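Local coordinates for protein soluble cytochrome b558 (Ectothiorhodospira shaposhnikovii, PDB 1CXY) that binds a heme and probably carries electrons, as a soluble bacterial relative of cytochrome b5, at residues D23-I28 against V32-P37; E62-S65 against P69-S72. All coordinates share one frame; numbering follows the deposited sequence. Where two conformers were deposited one is given.

Interaction 1: residues D23-I28 against V32-P37. With HEM (protoporphyrin IX containing Fe), chain B.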
# COMPACT_ATOMS: atom_id res chain seq x y z
N ASP A 23 -0.56 -1.39 11.72
CA ASP A 23 -0.62 0.05 11.44
C ASP A 23 0.18 0.27 10.17
O ASP A 23 1.38 0.55 10.20
CB ASP A 23 -0.02 0.88 12.58
CG ASP A 23 -0.22 2.37 12.44
OD1 ASP A 23 0.28 3.15 13.30
OD2 ASP A 23 -0.86 2.85 11.48
N CYS A 24 -0.42 -0.06 9.04
CA CYS A 24 0.28 -0.18 7.77
C CYS A 24 -0.17 0.80 6.70
O CYS A 24 -1.26 0.60 6.14
CB CYS A 24 0.01 -1.62 7.27
SG CYS A 24 0.81 -2.05 5.70
N TRP A 25 0.63 1.83 6.46
CA TRP A 25 0.32 2.77 5.36
C TRP A 25 1.34 2.55 4.25
O TRP A 25 2.46 2.06 4.48
CB TRP A 25 0.45 4.22 5.83
CG TRP A 25 -0.60 4.72 6.78
CD1 TRP A 25 -1.53 4.03 7.50
CD2 TRP A 25 -0.78 6.10 7.15
NE1 TRP A 25 -2.30 4.88 8.28
CE2 TRP A 25 -1.83 6.16 8.07
CE3 TRP A 25 -0.13 7.28 6.75
CZ2 TRP A 25 -2.24 7.36 8.65
CZ3 TRP A 25 -0.54 8.49 7.30
CH2 TRP A 25 -1.60 8.50 8.23
N MET A 26 0.96 2.83 3.01
CA MET A 26 1.96 2.76 1.93
C MET A 26 1.80 3.96 1.01
O MET A 26 0.72 4.53 0.98
CB MET A 26 1.80 1.55 1.01
CG MET A 26 2.01 0.24 1.73
SD MET A 26 1.88 -1.12 0.55
CE MET A 26 1.89 -2.44 1.79
N ALA A 27 2.85 4.26 0.26
CA ALA A 27 2.74 5.29 -0.78
C ALA A 27 2.91 4.53 -2.11
O ALA A 27 3.87 3.76 -2.28
CB ALA A 27 3.77 6.39 -0.64
N ILE A 28 2.00 4.69 -3.04
CA ILE A 28 2.03 4.03 -4.36
C ILE A 28 1.60 5.07 -5.40
O ILE A 28 0.56 5.70 -5.21
CB ILE A 28 1.09 2.82 -4.45
CG1 ILE A 28 1.55 1.69 -3.53
CG2 ILE A 28 0.98 2.28 -5.88
CD1 ILE A 28 0.48 0.65 -3.25
N VAL A 32 -1.22 8.10 -0.96
CA VAL A 32 -1.03 7.45 0.33
C VAL A 32 -2.27 6.67 0.73
O VAL A 32 -3.42 7.10 0.56
CB VAL A 32 -0.68 8.50 1.41
CG1 VAL A 32 -0.57 7.83 2.79
CG2 VAL A 32 0.65 9.17 1.08
N TYR A 33 -2.05 5.42 1.19
CA TYR A 33 -3.14 4.51 1.50
C TYR A 33 -2.99 3.96 2.92
O TYR A 33 -1.88 3.58 3.33
CB TYR A 33 -3.04 3.29 0.55
CG TYR A 33 -3.12 3.65 -0.92
CD1 TYR A 33 -1.97 4.03 -1.61
CD2 TYR A 33 -4.34 3.70 -1.57
CE1 TYR A 33 -2.03 4.39 -2.95
CE2 TYR A 33 -4.40 4.06 -2.92
CZ TYR A 33 -3.25 4.42 -3.57
OH TYR A 33 -3.32 4.81 -4.90
N ASP A 34 -4.08 3.81 3.64
CA ASP A 34 -4.06 3.21 4.97
C ASP A 34 -4.63 1.79 4.82
O ASP A 34 -5.82 1.58 4.64
CB ASP A 34 -4.89 4.04 5.94
CG ASP A 34 -4.98 3.35 7.30
OD1 ASP A 34 -4.51 2.21 7.47
OD2 ASP A 34 -5.54 4.03 8.20
N LEU A 35 -3.68 0.86 4.67
CA LEU A 35 -4.03 -0.52 4.32
C LEU A 35 -4.17 -1.48 5.48
O LEU A 35 -4.38 -2.69 5.32
CB LEU A 35 -2.94 -0.98 3.34
CG LEU A 35 -3.04 -0.33 1.95
CD1 LEU A 35 -1.73 -0.37 1.18
CD2 LEU A 35 -4.14 -1.02 1.13
N THR A 36 -4.18 -0.93 6.70
CA THR A 36 -4.30 -1.75 7.92
C THR A 36 -5.44 -2.74 7.91
O THR A 36 -5.25 -3.95 8.13
CB THR A 36 -4.37 -0.85 9.17
OG1 THR A 36 -3.31 0.11 9.10
CG2 THR A 36 -4.18 -1.69 10.43
N PRO A 37 -6.67 -2.35 7.58
CA PRO A 37 -7.81 -3.25 7.51
C PRO A 37 -7.64 -4.28 6.39
O PRO A 37 -8.13 -5.41 6.54
CB PRO A 37 -9.03 -2.35 7.24
CG PRO A 37 -8.40 -1.15 6.59
CD PRO A 37 -7.11 -0.96 7.35
CHA HEM B . -2.26 -10.89 -5.32
CHB HEM B . 2.05 -9.08 -4.07
CHC HEM B . -0.13 -5.09 -2.43
CHD HEM B . -4.44 -6.84 -3.79
C1A HEM B . -0.92 -10.79 -5.02
C2A HEM B . 0.05 -11.86 -5.14
C3A HEM B . 1.25 -11.34 -4.82
C4A HEM B . 1.04 -9.94 -4.46
CMA HEM B . 2.63 -12.03 -4.77
CAA HEM B . -0.24 -13.30 -5.61
CBA HEM B . 0.37 -13.69 -7.00
CGA HEM B . -0.39 -13.11 -8.15
O1A HEM B . -1.58 -12.75 -7.96
O2A HEM B . 0.15 -13.02 -9.29
C1B HEM B . 1.83 -7.81 -3.56
C2B HEM B . 2.86 -6.90 -3.12
C3B HEM B . 2.26 -5.78 -2.70
C4B HEM B . 0.84 -5.99 -2.81
CMB HEM B . 4.38 -7.21 -3.23
CAB HEM B . 2.93 -4.50 -2.15
CBB HEM B . 2.49 -3.27 -2.45
C1C HEM B . -1.49 -5.22 -2.64
C2C HEM B . -2.49 -4.24 -2.29
C3C HEM B . -3.69 -4.72 -2.68
C4C HEM B . -3.45 -6.02 -3.30
CMC HEM B . -2.15 -2.90 -1.61
CAC HEM B . -5.10 -4.09 -2.62
CBC HEM B . -5.57 -3.41 -1.59
C1D HEM B . -4.21 -8.08 -4.34
C2D HEM B . -5.21 -8.87 -5.00
C3D HEM B . -4.60 -9.99 -5.43
C4D HEM B . -3.21 -9.92 -5.06
CMD HEM B . -6.70 -8.47 -5.14
CAD HEM B . -5.20 -11.16 -6.25
CBD HEM B . -4.67 -11.05 -7.71
CGD HEM B . -5.00 -9.75 -8.41
O1D HEM B . -4.12 -9.10 -9.01
O2D HEM B . -6.21 -9.37 -8.41
NA HEM B . -0.30 -9.64 -4.58
NB HEM B . 0.59 -7.23 -3.37
NC HEM B . -2.11 -6.30 -3.23
ND HEM B . -2.98 -8.73 -4.41
FE HEM B . -1.19 -7.95 -3.93
O HOH W 1 -3.46 2.28 11.01

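Interaction 2: residues E62-S65 against P69-S72. With HEM (protoporphyrin IX containing Fe), chain B.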
# COMPACT_ATOMS: atom_id res chain seq x y z
N GLU A 62 3.50 -2.70 -8.79
CA GLU A 62 3.46 -2.91 -10.24
C GLU A 62 3.84 -4.30 -10.71
O GLU A 62 3.45 -4.70 -11.82
CB GLU A 62 4.39 -1.89 -10.90
CG GLU A 62 3.91 -0.46 -10.84
CD GLU A 62 2.76 -0.20 -11.80
OE1 GLU A 62 2.86 -0.64 -12.97
OE2 GLU A 62 1.77 0.43 -11.39
N THR A 63 4.71 -4.96 -9.96
CA THR A 63 5.25 -6.26 -10.36
C THR A 63 4.93 -7.41 -9.45
O THR A 63 5.29 -8.58 -9.76
CB THR A 63 6.80 -6.16 -10.36
OG1 THR A 63 7.29 -5.95 -9.03
CG2 THR A 63 7.27 -5.02 -11.24
N LYS A 64 4.39 -7.21 -8.26
CA LYS A 64 4.18 -8.23 -7.25
C LYS A 64 5.54 -8.85 -6.85
O LYS A 64 5.61 -9.96 -6.32
CB LYS A 64 3.19 -9.31 -7.68
CG LYS A 64 1.75 -8.79 -7.80
CD LYS A 64 0.83 -9.86 -8.39
CE LYS A 64 -0.61 -9.33 -8.38
NZ LYS A 64 -1.49 -10.11 -9.30
N SER A 65 6.63 -8.17 -7.15
CA SER A 65 7.99 -8.59 -6.91
C SER A 65 8.43 -9.81 -7.72
O SER A 65 9.57 -10.22 -7.51
CB SER A 65 8.28 -8.83 -5.42
OG SER A 65 8.30 -7.53 -4.77
N PRO A 69 1.46 -7.90 -12.89
CA PRO A 69 0.78 -6.74 -12.34
C PRO A 69 -0.39 -7.15 -11.47
O PRO A 69 -0.93 -8.26 -11.50
CB PRO A 69 0.25 -6.04 -13.60
CG PRO A 69 -0.04 -7.18 -14.52
CD PRO A 69 1.09 -8.17 -14.30
N HIS A 70 -0.85 -6.20 -10.66
CA HIS A 70 -2.13 -6.37 -9.99
C HIS A 70 -3.25 -6.12 -11.02
O HIS A 70 -3.14 -5.30 -11.94
CB HIS A 70 -2.35 -5.44 -8.80
CG HIS A 70 -1.63 -5.96 -7.58
ND1 HIS A 70 -0.32 -5.60 -7.32
CD2 HIS A 70 -2.03 -6.80 -6.60
CE1 HIS A 70 0.07 -6.20 -6.20
NE2 HIS A 70 -0.94 -6.91 -5.74
N SER A 71 -4.31 -6.89 -10.81
CA SER A 71 -5.45 -6.77 -11.74
C SER A 71 -6.16 -5.44 -11.58
O SER A 71 -5.95 -4.69 -10.62
CB SER A 71 -6.43 -7.90 -11.45
OG SER A 71 -7.09 -7.69 -10.22
N SER A 72 -7.10 -5.22 -12.49
CA SER A 72 -7.97 -4.04 -12.43
C SER A 72 -8.83 -4.14 -11.19
O SER A 72 -9.07 -3.14 -10.48
CB SER A 72 -8.81 -4.01 -13.72
OG SER A 72 -7.97 -3.63 -14.81
CHA HEM B . -2.26 -10.89 -5.32
CHB HEM B . 2.05 -9.08 -4.07
CHC HEM B . -0.13 -5.09 -2.43
CHD HEM B . -4.44 -6.84 -3.79
C1A HEM B . -0.92 -10.79 -5.02
C2A HEM B . 0.05 -11.86 -5.14
C3A HEM B . 1.25 -11.34 -4.82
C4A HEM B . 1.04 -9.94 -4.46
CMA HEM B . 2.63 -12.03 -4.77
CAA HEM B . -0.24 -13.30 -5.61
CBA HEM B . 0.37 -13.69 -7.00
CGA HEM B . -0.39 -13.11 -8.15
O1A HEM B . -1.58 -12.75 -7.96
O2A HEM B . 0.15 -13.02 -9.29
C1B HEM B . 1.83 -7.81 -3.56
C2B HEM B . 2.86 -6.90 -3.12
C3B HEM B . 2.26 -5.78 -2.70
C4B HEM B . 0.84 -5.99 -2.81
CMB HEM B . 4.38 -7.21 -3.23
CAB HEM B . 2.93 -4.50 -2.15
CBB HEM B . 2.49 -3.27 -2.45
C1C HEM B . -1.49 -5.22 -2.64
C2C HEM B . -2.49 -4.24 -2.29
C3C HEM B . -3.69 -4.72 -2.68
C4C HEM B . -3.45 -6.02 -3.30
CMC HEM B . -2.15 -2.90 -1.61
CAC HEM B . -5.10 -4.09 -2.62
CBC HEM B . -5.57 -3.41 -1.59
C1D HEM B . -4.21 -8.08 -4.34
C2D HEM B . -5.21 -8.87 -5.00
C3D HEM B . -4.60 -9.99 -5.43
C4D HEM B . -3.21 -9.92 -5.06
CMD HEM B . -6.70 -8.47 -5.14
CAD HEM B . -5.20 -11.16 -6.25
CBD HEM B . -4.67 -11.05 -7.71
CGD HEM B . -5.00 -9.75 -8.41
O1D HEM B . -4.12 -9.10 -9.01
O2D HEM B . -6.21 -9.37 -8.41
NA HEM B . -0.30 -9.64 -4.58
NB HEM B . 0.59 -7.23 -3.37
NC HEM B . -2.11 -6.30 -3.23
ND HEM B . -2.98 -8.73 -4.41
FE HEM B . -1.19 -7.95 -3.93

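Interaction 1: residues D23-I28 against V32-P37
Trp-25 has CG anti to its carbonyl carbon (chi1 -71°), and Asp-34 has CG anti to its backbone N (chi1 175°). These torsions bring the indole and the carboxylate together on the same face of the hairpin. NE1 of Trp-25 lies 3.2 Å from CG of Asp-34, with ring and carboxylate planes 44° apart. The contact is close but is not a hydrogen bond. OD1 of Asp-34 instead accepts from both N and OG1 of Thr-36. The bond from N makes an Asx turn where the strand ends. OG1 of Thr-36 then accepts from Cys-24 N at 2.9 Å, and a water links it to OD2 of Asp-23, which is also hydrogen-bonded to His-18 ND1.

The two strands form an antiparallel beta hairpin. Met-26 and Tyr-33 are a hydrogen-bonded pair, with Met-26 N to Tyr-33 O at 3.0 Å and Tyr-33 N to Met-26 O at 2.9 Å. Leu-35 N adds a bond to Cys-24 O. SD of Met-26 lies 3.7 Å from CD1 of Leu-35. SD also meets the heme vinyl carbon CBB, and CD1 the methyl CMC, so this side of the hairpin lines the heme pocket. CE1 of Tyr-33 packs on CB of Ile-28 at 3.8 Å.

Cys-24 is disulfide-bonded to Cys-53. Helix 72-80 packs on Ile-28, Tyr-33 and Leu-35 through Leu-78. Trp-25 and Val-32 meet helix 12-15 and Ile-83 of strand 82-85.

Interaction 2: residues E62-S65 against P69-S72
Pro-69 and Lys-64 meet in the loop that carries an axial histidine in the cytochrome b5 fold, between helices 58-63 and 72-80. O of Pro-69 accepts from Lys-64 NZ at 2.9 Å, with the donor 38° out of the carbonyl plane. CA of Pro-69 makes a CA-H...O contact with Glu-62 O.

His-70 comes next and binds the heme iron through NE2 at 2.1 Å. His-42 is the other axial ligand. ND1 of His-70 is hydrogen-bonded to Trp-61 O, which helps fix the rotation of the ring. The extended Lys-64 chain crosses one face of this imidazole. Its CE sits 3.5 Å from the ring centroid, 14° off the normal, in a CH-pi contact. Its NZ hydrogen-bonds O1A and O1D, one oxygen of each heme propionate. With an alanine at Lys-64, both propionates would probably lose this shared positive partner, and the imidazole its CH-pi contact.

Ser-71 holds one propionate with both backbone and side chain. Its N bonds to O1D at 2.9 Å. Its OG also caps Ala-74 N at the start of helix 72-80, and lies 2.6 Å from heme O2D in a hydrogen bond.

How the interactions relate
After helix 12-15 and the short strand 19-20, the chain runs through strand 23-28, turns, and comes back along 32-37. Interaction 1 closes that tight hairpin. The chain then passes His-42 and Cys-53 before reaching helix 58-63. Interaction 2 closes a second short loop, from the end of this helix to the start of helix 72-80. The two contacts follow in series and neither nests in nor crosses the other. The centres of interactions 1 and 2 are about 17 Å apart. The nearest atoms of interactions 1 and 2 are about 6 Å apart, without touching. The heme bridges them. Interaction 1 meets its hydrophobic edge from the sheet, while interaction 2 holds its iron and propionates. Helix 72-80 starts at interaction 2 and runs back to pack on the hairpin.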